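Local coordinates for cellulase (PDB 5HOS), which is an endo-beta-1,4-glucanase of glycosyl hydrolase family 5, which probably cleaves internal beta-1,4 linkages of cellulose-type chains with retention of configuration, at residues H229-A234 with L269-T274; I75-L80 with V114-K119. One frame throughout, in Å; residues are numbered along the deposited sequence.

Interaction 1 (H229-A234 with L269-T274); sequences HQYLDA and LAEFGT
Glu271 lies over one face of the His229 imidazole, its CG 3.7 Å from the ring centroid in a CH-pi contact and its carboxylate stacked on the ring, the two planes 19° apart. Both side chains leave their strands alike, with CG anti to the carbonyl carbon (chi1 -67° for Glu271), and the glutamate then runs extended beyond CG. The ring is held in its rotation by bonds from ND1 to Glu159 and NE2 to Glu227. Tyr231 brings its hydroxyl to the same acid: OH donates to Glu271 OE1 over 2.8 Å, on the anti side and out of the carboxylate plane, with the phenol ring steeply inclined to the carboxylate; OE2 is paired with Arg72. These groups sit at the C-terminal end of a (beta/alpha)8 barrel, in the beta-alpha-beta unit of strand 224-231, helix 248-262 and strand 267-273. Glu271, at the end of the seventh strand, is placed as the nucleophile is in family 5 enzymes and is probably that residue. Between the backbones Gln230 N donates to Glu271 O (3.0 Å). Farther along, a water bridges Leu232 N and Gly273 O. Gln230 O, buried without a hydrogen-bond donor, receives a CA-H...O contact from Phe272 CA at 3.2 Å. The Gln230 side chain bends at chi2, bringing NE2 to Tyr231 O (2.9 Å), while OE1 accepts from His199 N. Leu232 CD1 packs on Thr274 CG2 at 3.6 Å.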
loop_
_atom_site.group_PDB
_atom_site.type_symbol
_atom_site.label_atom_id
_atom_site.label_comp_id
_atom_site.label_asym_id
_atom_site.label_seq_id
_atom_site.Cartn_x
_atom_site.Cartn_y
_atom_site.Cartn_z
ATOM N N HIS A 229 -7.779 -1.228 1.197
ATOM C CA HIS A 229 -7.784 -1.322 -0.255
ATOM C C HIS A 229 -9.232 -1.338 -0.730
ATOM O O HIS A 229 -10.115 -1.807 -0.014
ATOM C CB HIS A 229 -7.076 -2.597 -0.705
ATOM C CG HIS A 229 -5.612 -2.628 -0.385
ATOM N ND1 HIS A 229 -4.789 -3.639 -0.818
ATOM C CD2 HIS A 229 -4.827 -1.798 0.345
ATOM C CE1 HIS A 229 -3.560 -3.423 -0.389
ATOM N NE2 HIS A 229 -3.556 -2.309 0.319
ATOM N N GLN A 230 -9.486 -0.822 -1.930
ATOM C CA GLN A 230 -10.857 -0.813 -2.448
ATOM C C GLN A 230 -10.900 -0.788 -3.955
ATOM O O GLN A 230 -10.370 0.137 -4.575
ATOM C CB GLN A 230 -11.662 0.379 -1.902
ATOM C CG GLN A 230 -13.167 0.254 -2.144
ATOM C CD GLN A 230 -13.738 -1.010 -1.530
ATOM O OE1 GLN A 230 -13.707 -1.174 -0.316
ATOM N NE2 GLN A 230 -14.240 -1.919 -2.364
ATOM N N TYR A 231 -11.530 -1.813 -4.526
ATOM C CA TYR A 231 -11.824 -1.866 -5.948
ATOM C C TYR A 231 -13.333 -1.757 -6.187
ATOM O O TYR A 231 -14.147 -1.981 -5.274
ATOM C CB TYR A 231 -11.201 -3.114 -6.557
ATOM C CG TYR A 231 -9.682 -3.037 -6.521
ATOM C CD1 TYR A 231 -8.969 -2.398 -7.544
ATOM C CD2 TYR A 231 -8.957 -3.554 -5.445
ATOM C CE1 TYR A 231 -7.582 -2.307 -7.504
ATOM C CE2 TYR A 231 -7.564 -3.465 -5.400
ATOM C CZ TYR A 231 -6.882 -2.841 -6.434
ATOM O OH TYR A 231 -5.502 -2.743 -6.397
ATOM N N LEU A 232 -13.693 -1.354 -7.403
ATOM C CA LEU A 232 -15.057 -0.923 -7.716
ATOM C C LEU A 232 -15.803 -1.865 -8.656
ATOM O O LEU A 232 -16.914 -1.552 -9.091
ATOM C CB LEU A 232 -15.033 0.497 -8.293
ATOM C CG LEU A 232 -14.406 1.604 -7.431
ATOM C CD1 LEU A 232 -14.897 2.966 -7.905
ATOM C CD2 LEU A 232 -14.703 1.455 -5.953
ATOM N N ASP A 233 -15.214 -3.021 -8.940
ATOM C CA ASP A 233 -15.861 -4.024 -9.784
ATOM C C ASP A 233 -16.792 -4.909 -8.920
ATOM O O ASP A 233 -16.956 -4.665 -7.718
ATOM C CB ASP A 233 -14.817 -4.817 -10.584
ATOM C CG ASP A 233 -13.872 -5.623 -9.710
ATOM O OD1 ASP A 233 -13.657 -5.252 -8.529
ATOM O OD2 ASP A 233 -13.317 -6.621 -10.221
ATOM N N ALA A 234 -17.405 -5.911 -9.537
ATOM C CA ALA A 234 -18.534 -6.645 -8.933
ATOM C C ALA A 234 -18.272 -7.146 -7.504
ATOM O O ALA A 234 -19.104 -6.931 -6.613
ATOM C CB ALA A 234 -18.936 -7.804 -9.833
ATOM N N LEU A 269 -5.862 4.835 1.747
ATOM C CA LEU A 269 -6.371 3.949 0.710
ATOM C C LEU A 269 -5.197 3.581 -0.211
ATOM O O LEU A 269 -4.976 4.206 -1.242
ATOM C CB LEU A 269 -7.537 4.599 -0.045
ATOM C CG LEU A 269 -8.388 3.659 -0.906
ATOM C CD1 LEU A 269 -9.164 2.666 -0.051
ATOM C CD2 LEU A 269 -9.347 4.466 -1.778
ATOM N N ALA A 270 -4.429 2.574 0.199
ATOM C CA ALA A 270 -3.136 2.277 -0.426
ATOM C C ALA A 270 -3.244 1.571 -1.779
ATOM O O ALA A 270 -2.264 1.531 -2.524
ATOM C CB ALA A 270 -2.253 1.470 0.508
ATOM N N GLU A 271 -4.401 0.975 -2.063
ATOM C CA GLU A 271 -4.693 0.461 -3.397
ATOM C C GLU A 271 -6.132 0.769 -3.735
ATOM O O GLU A 271 -7.035 0.523 -2.924
ATOM C CB GLU A 271 -4.510 -1.056 -3.496
ATOM C CG GLU A 271 -3.082 -1.549 -3.356
ATOM C CD GLU A 271 -2.904 -3.007 -3.742
ATOM O OE1 GLU A 271 -3.828 -3.583 -4.369
ATOM O OE2 GLU A 271 -1.829 -3.578 -3.420
ATOM N N PHE A 272 -6.318 1.303 -4.940
ATOM C CA PHE A 272 -7.625 1.416 -5.586
ATOM C C PHE A 272 -7.364 1.637 -7.062
ATOM O O PHE A 272 -6.292 2.125 -7.443
ATOM C CB PHE A 272 -8.449 2.575 -5.016
ATOM C CG PHE A 272 -7.870 3.932 -5.299
ATOM C CD1 PHE A 272 -6.713 4.365 -4.645
ATOM C CD2 PHE A 272 -8.464 4.776 -6.228
ATOM C CE1 PHE A 272 -6.168 5.607 -4.916
ATOM C CE2 PHE A 272 -7.927 6.023 -6.487
ATOM C CZ PHE A 272 -6.778 6.441 -5.837
ATOM N N GLY A 273 -8.337 1.273 -7.886
ATOM C CA GLY A 273 -8.208 1.427 -9.324
ATOM C C GLY A 273 -9.549 1.304 -9.999
ATOM O O GLY A 273 -10.478 0.729 -9.442
ATOM N N THR A 274 -9.629 1.843 -11.207
ATOM C CA THR A 274 -10.858 1.866 -12.013
ATOM C C THR A 274 -10.451 1.856 -13.481
ATOM O O THR A 274 -9.409 2.419 -13.844
ATOM C CB THR A 274 -11.746 3.112 -11.756
ATOM O OG1 THR A 274 -11.011 4.319 -12.008
ATOM C CG2 THR A 274 -12.292 3.134 -10.335
HETATM O O HOH W 1 -12.047 -1.458 -9.539
#

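Interaction 2 (I75-L80 with V114-K119)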
loop_
_atom_site.group_PDB
_atom_site.type_symbol
_atom_site.label_atom_id
_atom_site.label_comp_id
_atom_site.label_asym_id
_atom_site.label_seq_id
_atom_site.Cartn_x
_atom_site.Cartn_y
_atom_site.Cartn_z
ATOM N N ILE A 75 7.729 -4.506 -2.591
ATOM C CA ILE A 75 8.940 -5.322 -2.586
ATOM C C ILE A 75 8.592 -6.684 -2.017
ATOM O O ILE A 75 7.600 -6.816 -1.296
ATOM C CB ILE A 75 10.097 -4.668 -1.800
ATOM C CG1 ILE A 75 9.793 -4.524 -0.298
ATOM C CG2 ILE A 75 10.411 -3.304 -2.389
ATOM C CD1 ILE A 75 10.254 -5.670 0.568
ATOM N N LEU A 76 9.389 -7.694 -2.368
ATOM C CA LEU A 76 9.196 -9.049 -1.856
ATOM C C LEU A 76 10.054 -9.287 -0.644
ATOM O O LEU A 76 11.276 -9.146 -0.722
ATOM C CB LEU A 76 9.582 -10.106 -2.892
ATOM C CG LEU A 76 8.551 -10.725 -3.818
ATOM C CD1 LEU A 76 9.161 -11.990 -4.405
ATOM C CD2 LEU A 76 7.235 -11.042 -3.133
ATOM N N TRP A 77 9.428 -9.692 0.458
ATOM C CA TRP A 77 10.139 -10.013 1.705
ATOM C C TRP A 77 11.358 -10.910 1.430
ATOM O O TRP A 77 12.459 -10.629 1.889
ATOM C CB TRP A 77 9.180 -10.710 2.684
ATOM C CG TRP A 77 9.681 -10.919 4.096
ATOM C CD1 TRP A 77 10.954 -10.758 4.576
ATOM C CD2 TRP A 77 8.905 -11.388 5.199
ATOM N NE1 TRP A 77 11.010 -11.081 5.903
ATOM C CE2 TRP A 77 9.767 -11.478 6.312
ATOM C CE3 TRP A 77 7.559 -11.747 5.352
ATOM C CZ2 TRP A 77 9.324 -11.897 7.577
ATOM C CZ3 TRP A 77 7.117 -12.171 6.622
ATOM C CH2 TRP A 77 7.997 -12.245 7.704
ATOM N N GLU A 78 11.153 -11.968 0.654
ATOM C CA GLU A 78 12.190 -12.972 0.440
ATOM C C GLU A 78 13.377 -12.459 -0.368
ATOM O O GLU A 78 14.493 -12.979 -0.226
ATOM C CB GLU A 78 11.605 -14.215 -0.234
ATOM C CG GLU A 78 10.561 -14.920 0.625
ATOM C CD GLU A 78 9.134 -14.432 0.419
ATOM O OE1 GLU A 78 8.899 -13.408 -0.267
ATOM O OE2 GLU A 78 8.226 -15.090 0.970
ATOM N N ARG A 79 13.146 -11.459 -1.214
ATOM C CA ARG A 79 14.236 -10.795 -1.934
ATOM C C ARG A 79 15.026 -9.863 -1.016
ATOM O O ARG A 79 16.242 -9.779 -1.114
ATOM C CB ARG A 79 13.699 -10.031 -3.136
ATOM C CG ARG A 79 13.084 -10.952 -4.178
ATOM C CD ARG A 79 12.767 -10.243 -5.476
ATOM N NE ARG A 79 12.391 -11.239 -6.490
ATOM C CZ ARG A 79 11.325 -11.207 -7.287
ATOM N NH1 ARG A 79 10.466 -10.185 -7.296
ATOM N NH2 ARG A 79 11.136 -12.220 -8.138
ATOM N N LEU A 80 14.332 -9.162 -0.131
ATOM C CA LEU A 80 14.989 -8.267 0.818
ATOM C C LEU A 80 15.658 -8.995 1.993
ATOM O O LEU A 80 16.702 -8.548 2.466
ATOM C CB LEU A 80 14.007 -7.220 1.330
ATOM C CG LEU A 80 14.579 -6.178 2.303
ATOM C CD1 LEU A 80 15.722 -5.383 1.689
ATOM C CD2 LEU A 80 13.472 -5.255 2.758
ATOM N N VAL A 114 5.885 -4.229 2.018
ATOM C CA VAL A 114 6.295 -5.630 2.071
ATOM C C VAL A 114 5.095 -6.402 1.511
ATOM O O VAL A 114 4.086 -6.577 2.195
ATOM C CB VAL A 114 6.647 -6.070 3.506
ATOM C CG1 VAL A 114 7.028 -7.545 3.545
ATOM C CG2 VAL A 114 7.784 -5.209 4.052
ATOM N N HIS A 115 5.227 -6.840 0.257
ATOM C CA HIS A 115 4.088 -7.237 -0.565
ATOM C C HIS A 115 3.875 -8.737 -0.502
ATOM O O HIS A 115 3.978 -9.435 -1.508
ATOM C CB HIS A 115 4.282 -6.745 -2.005
ATOM C CG HIS A 115 3.014 -6.658 -2.803
ATOM N ND1 HIS A 115 2.225 -5.529 -2.827
ATOM C CD2 HIS A 115 2.421 -7.544 -3.638
ATOM C CE1 HIS A 115 1.196 -5.725 -3.630
ATOM N NE2 HIS A 115 1.290 -6.942 -4.132
ATOM N N ASN A 116 3.538 -9.220 0.692
ATOM C CA ASN A 116 3.671 -10.644 1.019
ATOM C C ASN A 116 2.458 -11.423 1.540
ATOM O O ASN A 116 2.585 -12.607 1.825
ATOM C CB ASN A 116 4.864 -10.821 1.954
ATOM C CG ASN A 116 6.123 -11.101 1.188
ATOM O OD1 ASN A 116 6.673 -10.201 0.552
ATOM N ND2 ASN A 116 6.553 -12.366 1.177
ATOM N N TYR A 117 1.297 -10.783 1.653
ATOM C CA TYR A 117 0.068 -11.486 2.038
ATOM C C TYR A 117 0.216 -12.247 3.369
ATOM O O TYR A 117 -0.405 -13.283 3.573
ATOM C CB TYR A 117 -0.398 -12.402 0.889
ATOM C CG TYR A 117 -0.497 -11.682 -0.432
ATOM C CD1 TYR A 117 -1.647 -10.986 -0.777
ATOM C CD2 TYR A 117 0.581 -11.653 -1.322
ATOM C CE1 TYR A 117 -1.737 -10.296 -1.977
ATOM C CE2 TYR A 117 0.504 -10.964 -2.523
ATOM C CZ TYR A 117 -0.663 -10.295 -2.850
ATOM O OH TYR A 117 -0.752 -9.611 -4.039
ATOM N N ALA A 118 1.025 -11.682 4.268
ATOM C CA ALA A 118 1.344 -12.244 5.586
ATOM C C ALA A 118 1.990 -13.635 5.532
ATOM O O ALA A 118 1.834 -14.431 6.455
ATOM C CB ALA A 118 0.119 -12.231 6.499
ATOM N N LYS A 119 2.733 -13.894 4.458
ATOM C CA LYS A 119 3.451 -15.141 4.281
ATOM C C LYS A 119 4.939 -14.892 4.015
ATOM O O LYS A 119 5.323 -13.883 3.414
ATOM C CB LYS A 119 2.845 -15.948 3.131
ATOM C CG LYS A 119 1.474 -16.508 3.459
ATOM C CD LYS A 119 0.883 -17.253 2.271
ATOM C CE LYS A 119 -0.244 -18.173 2.717
ATOM N NZ LYS A 119 -1.315 -18.236 1.691
#
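The carboxamide of Asn116 is engaged at both ends, joining the loop after strand 109-114 to the start of helix 77-80. Its OD1 accepts from Trp77 N at 2.8 Å in a nearly straight bond (170° at the hydrogen), with the donor tilted well out of the carbonyl plane. This occupies an amide in the first turn of the helix, directly after Leu76 at the N-cap position. On the other branch, ND2 donates to Glu78 OE1 (2.9 Å), which lies in the amide plane and is met on its syn side, though from well out of the carboxylate plane, and also to Lys119 O (3.0 Å). Glu78 reaches back because its chain folds at chi2 (90°) instead of extending; OE2 of the same carboxylate accepts from Tyr121 N. Lys119 N in turn bonds to Asn116 O at 2.9 Å, closing a type I' turn, so side chain and backbone of Asn116 tie the turn together. The strand ends meet through His115 N, which donates to Ile75 O over 2.8 Å; this bond belongs to the parallel pairing of Ile75 with Val114. His115 then centres an inverse gamma turn that takes the chain off the strand, and its ND1 is bonded to Asp113. Apolar contact comes from Trp77 CB on Val114 CG1 at 3.9 Å and, more loosely, Ile75 CD1 beside Val114 CG2. The contact sits at the C-terminal ends of the adjacent barrel strands 70-75 and 109-114, with Ile75 packing on helix 90-105, and Trp77 and Val114 on helix 132-145.

How the interactions relate
Interactions 1 and 2 belong to different sectors of one barrel, strands 224-231 and 267-273 against strands 70-75 and 109-114, with centres about 21 Å apart. Their side chains nevertheless meet at the C-terminal mouth, where Glu271 OE2 packs 3.7 Å from His115 CE1. Arg72 comes from strand 70-75 and so reaches across to Glu271 from the sector of interaction 2. Asn158 adjoins both: His229, Glu271 and His115 all touch it. It precedes Glu159, which lies just beyond the fourth strand, is probably the acid/base as in relatives, and contacts Glu271. The two interactions therefore probably border the same catalytic cleft from different sides of the barrel.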